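Local coordinates for possible atls1-like light-inducible protein (PDB 2XCZ) that belongs to the macrophage migration inhibitory factor family and assembles as a trimer of beta-alpha-beta subunits, at residues M48-S51 against P56-Y59; L79-I84 against D93-G98. One frame throughout, in Å; residues are numbered along the deposited sequence.

Contact 1 of 2, residues M48-S51 against P56-Y59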
# COMPACT_ATOMS: atom_id res chain seq x y z
N MET A 48 -0.96 10.17 -10.74
CA MET A 48 0.44 9.96 -10.34
C MET A 48 1.35 10.92 -11.07
O MET A 48 1.04 11.35 -12.19
CB MET A 48 0.88 8.54 -10.70
CG MET A 48 0.18 7.47 -9.90
SD MET A 48 0.85 5.84 -10.23
CE MET A 48 2.50 6.00 -9.53
N THR A 49 2.46 11.28 -10.44
CA THR A 49 3.57 11.89 -11.16
C THR A 49 4.83 11.04 -11.00
O THR A 49 4.97 10.29 -10.03
CB THR A 49 3.87 13.34 -10.71
OG1 THR A 49 4.43 13.35 -9.39
CG2 THR A 49 2.60 14.19 -10.74
N PHE A 50 5.73 11.14 -11.97
CA PHE A 50 7.08 10.62 -11.82
C PHE A 50 8.00 11.59 -12.55
O PHE A 50 7.67 12.04 -13.66
CB PHE A 50 7.22 9.20 -12.38
CG PHE A 50 8.57 8.59 -12.15
CD1 PHE A 50 9.12 8.54 -10.86
CD2 PHE A 50 9.32 8.11 -13.21
CE1 PHE A 50 10.37 7.99 -10.63
CE2 PHE A 50 10.58 7.56 -13.00
CZ PHE A 50 11.11 7.50 -11.71
N SER A 51 9.11 11.94 -11.92
CA SER A 51 10.06 12.91 -12.47
C SER A 51 9.38 14.27 -12.69
O SER A 51 9.76 15.05 -13.58
CB SER A 51 10.66 12.40 -13.80
OG SER A 51 11.09 11.06 -13.72
N PRO A 56 2.62 8.23 -18.44
CA PRO A 56 2.34 6.88 -17.94
C PRO A 56 3.40 6.43 -16.94
O PRO A 56 4.59 6.49 -17.24
CB PRO A 56 2.34 6.02 -19.21
CG PRO A 56 1.81 6.97 -20.25
CD PRO A 56 2.34 8.34 -19.89
N THR A 57 2.94 6.03 -15.76
CA THR A 57 3.84 5.60 -14.68
C THR A 57 3.15 4.59 -13.77
O THR A 57 1.92 4.45 -13.79
CB THR A 57 4.39 6.80 -13.89
OG1 THR A 57 5.37 6.33 -12.97
CG2 THR A 57 3.28 7.52 -13.15
N CYS A 58 3.94 3.88 -12.97
CA CYS A 58 3.44 2.71 -12.29
C CYS A 58 4.21 2.49 -10.99
O CYS A 58 5.43 2.58 -10.99
CB CYS A 58 3.70 1.53 -13.24
SG CYS A 58 3.21 0.01 -12.71
N TYR A 59 3.50 2.24 -9.88
CA TYR A 59 4.15 1.73 -8.66
C TYR A 59 3.69 0.31 -8.36
O TYR A 59 2.49 0.05 -8.30
CB TYR A 59 3.88 2.61 -7.43
CG TYR A 59 4.49 1.99 -6.18
CD1 TYR A 59 5.87 1.85 -6.05
CD2 TYR A 59 3.66 1.51 -5.15
CE1 TYR A 59 6.42 1.26 -4.93
CE2 TYR A 59 4.21 0.91 -4.00
CZ TYR A 59 5.59 0.78 -3.92
OH TYR A 59 6.15 0.20 -2.79
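In the trimeric fold of the macrophage migration inhibitory factor family, the short strand 48-50 pairs in an antiparallel ladder with a strand of the second subunit, so that the sheet runs on across the interface, and here Met-48 and Phe-50 pack on Thr-57, where the chain returns toward strand 58-64. No hydrogen bond joins the two segments, so side chains carry the contact. The two branches of Thr-57 divide the work. Its methyl CG2 lies 3.6 Å from Met-48 CB, while its hydroxyl OG1 sits 3.5 Å from Phe-50 CB, and the Thr-57 and Phe-50 side chains cross at about a right angle. With OG1 anti to the backbone N (chi1 -173°), the hydroxyl also hydrogen-bonds to Arg-94 O, which satisfies this buried group. Met-48 folds round the methyl: a bend at its last torsion (chi3 67°) brings CE back to 4.0 Å from Thr-57 CG2. Met-39 of the second subunit packs on Thr-57 as well, and Tyr-96 meets the Phe-50 ring edge-to-face. Beyond Thr-57, Met-48 CE reaches the start of strand 58-64, lying 3.9 Å from Tyr-59 N and 4.2 Å from Tyr-59 CB.

Contact 2 of 2, residues L79-I84 against D93-G98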
# COMPACT_ATOMS: atom_id res chain seq x y z
N LEU A 79 11.07 -9.24 -14.95
CA LEU A 79 9.78 -9.84 -15.28
C LEU A 79 8.64 -8.83 -15.22
O LEU A 79 7.87 -8.67 -16.18
CB LEU A 79 9.47 -11.03 -14.35
CG LEU A 79 8.02 -11.53 -14.32
CD1 LEU A 79 7.58 -12.17 -15.64
CD2 LEU A 79 7.83 -12.49 -13.14
N VAL A 80 8.55 -8.15 -14.07
CA VAL A 80 7.43 -7.27 -13.78
C VAL A 80 7.43 -6.03 -14.69
O VAL A 80 6.39 -5.68 -15.27
CB VAL A 80 7.41 -6.87 -12.29
CG1 VAL A 80 6.41 -5.75 -12.01
CG2 VAL A 80 7.08 -8.10 -11.45
N CYS A 81 8.59 -5.39 -14.83
CA CYS A 81 8.69 -4.21 -15.69
C CYS A 81 8.39 -4.59 -17.14
O CYS A 81 7.69 -3.86 -17.84
CB CYS A 81 10.06 -3.55 -15.59
SG CYS A 81 10.34 -2.76 -14.00
N GLY A 82 8.90 -5.75 -17.56
CA GLY A 82 8.64 -6.23 -18.92
C GLY A 82 7.17 -6.51 -19.19
O GLY A 82 6.62 -6.10 -20.23
N HIS A 83 6.52 -7.18 -18.23
CA HIS A 83 5.11 -7.52 -18.34
C HIS A 83 4.25 -6.25 -18.39
O HIS A 83 3.33 -6.13 -19.21
CB HIS A 83 4.69 -8.40 -17.15
CG HIS A 83 3.36 -9.06 -17.34
ND1 HIS A 83 3.19 -10.17 -18.14
CD2 HIS A 83 2.13 -8.77 -16.83
CE1 HIS A 83 1.91 -10.52 -18.13
NE2 HIS A 83 1.25 -9.69 -17.33
N ILE A 84 4.58 -5.27 -17.54
CA ILE A 84 3.83 -4.03 -17.49
C ILE A 84 4.05 -3.15 -18.74
O ILE A 84 3.10 -2.55 -19.25
CB ILE A 84 4.08 -3.26 -16.17
CG1 ILE A 84 3.47 -4.06 -15.00
CG2 ILE A 84 3.49 -1.85 -16.25
CD1 ILE A 84 3.92 -3.62 -13.62
N ASP A 93 11.33 2.50 -17.52
CA ASP A 93 12.01 3.57 -16.76
C ASP A 93 11.04 4.50 -16.03
O ASP A 93 11.47 5.49 -15.41
CB ASP A 93 13.00 4.37 -17.62
CG ASP A 93 12.33 5.18 -18.73
OD1 ASP A 93 11.08 5.25 -18.82
OD2 ASP A 93 13.09 5.77 -19.52
N ARG A 94 9.74 4.19 -16.10
CA ARG A 94 8.76 4.89 -15.28
C ARG A 94 8.04 3.94 -14.31
O ARG A 94 6.93 4.23 -13.83
CB ARG A 94 7.79 5.68 -16.16
CG ARG A 94 8.50 6.91 -16.78
CD ARG A 94 7.55 7.79 -17.60
NE ARG A 94 6.53 8.48 -16.81
CZ ARG A 94 6.73 9.56 -16.06
NH1 ARG A 94 5.70 10.10 -15.41
NH2 ARG A 94 7.94 10.12 -15.96
N ILE A 95 8.69 2.81 -14.02
CA ILE A 95 8.14 1.82 -13.09
C ILE A 95 9.02 1.69 -11.85
O ILE A 95 10.24 1.52 -11.96
CB ILE A 95 7.99 0.43 -13.76
CG1 ILE A 95 7.08 0.54 -15.01
CG2 ILE A 95 7.47 -0.61 -12.74
CD1 ILE A 95 6.98 -0.73 -15.82
N TYR A 96 8.40 1.81 -10.67
CA TYR A 96 9.07 1.53 -9.40
C TYR A 96 8.45 0.29 -8.77
O TYR A 96 7.24 0.08 -8.86
CB TYR A 96 8.89 2.69 -8.43
CG TYR A 96 9.93 3.77 -8.47
CD1 TYR A 96 11.09 3.64 -9.24
CD2 TYR A 96 9.80 4.91 -7.67
CE1 TYR A 96 12.07 4.64 -9.24
CE2 TYR A 96 10.77 5.91 -7.68
CZ TYR A 96 11.90 5.76 -8.45
OH TYR A 96 12.88 6.73 -8.45
N ILE A 97 9.29 -0.51 -8.12
CA ILE A 97 8.84 -1.68 -7.38
C ILE A 97 9.39 -1.64 -5.97
O ILE A 97 10.63 -1.60 -5.78
CB ILE A 97 9.24 -3.02 -8.06
CG1 ILE A 97 8.79 -3.05 -9.53
CG2 ILE A 97 8.66 -4.19 -7.29
CD1 ILE A 97 9.43 -4.19 -10.32
N GLY A 98 8.50 -1.69 -4.98
CA GLY A 98 8.94 -1.85 -3.58
C GLY A 98 8.84 -3.30 -3.16
O GLY A 98 7.73 -3.89 -3.18
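Helix 72-88 packs on one face of the sheet in the beta-alpha-beta unit formed with strands 58-64 and 95-101, and its Val-80, Cys-81 and Ile-84 meet Ile-95 and Ile-97 of the unit's closing strand. The short axes of 79-84 and 95-98 approach to 9.5 Å and run roughly antiparallel, at 142°. Mostly apolar side chains meet, and no hydrogen bond joins the segments. Both strand isoleucines extend their longer branch to the helix, ending in CD1, but the two methyls land in different places. Ile-95 CD1 meets Ile-84 CG2 at 3.7 Å, the two side chains crossing obliquely, and the same methyl comes within 3.8 Å of Cys-81 O on the helix backbone. The shorter branch of Ile-95 is used too: with Cys-81 SG anti to the carbonyl carbon (chi1 -69°), the sulfur turns to Ile-95 CG2 at 3.8 Å, so Ile-95 is touched on both branches. Ile-97, two residues on and on the same face of the strand, is met nearer the start of the helical segment. Cys-81 SG also approaches Ile-97 CD1, at 4.1 Å, and thus spans both isoleucines. The intervening Tyr-96 points to the other face of the sheet, where its hydroxyl hydrogen-bonds to Tyr-37 O of the second subunit. Strand 3-8, beyond strand 58-64, extends the apolar layer, with Ile-4 touching Val-80 and Ile-6 touching Ile-84. At the Ile-97 end, the branch of Val-80 anti to its backbone N (chi1 169°) places CG1 3.8 Å from Ile-97 CD1.

Contacts 1 and 2 follow one another along the chain, with centres 11 Å apart, and meet where the neighbouring strands 58-64 and 95-101 begin. Arg-94, just ahead of the strand in contact 2, ties them together: besides the bond its carbonyl accepts from contact 1, its NE hydrogen-bonds to Pro-56 O at 2.8 Å, and its NH2 bonds to Phe-50 O. Packing adds to this, with Phe-50 CE2 3.3 Å from Asp-93 O. Alternation along strand 95-101 separates their surroundings: Ile-95 and Ile-97 face the helix within the subunit, whereas Tyr-96 lies on the side of contact 1, beside the second subunit, which both contacts touch.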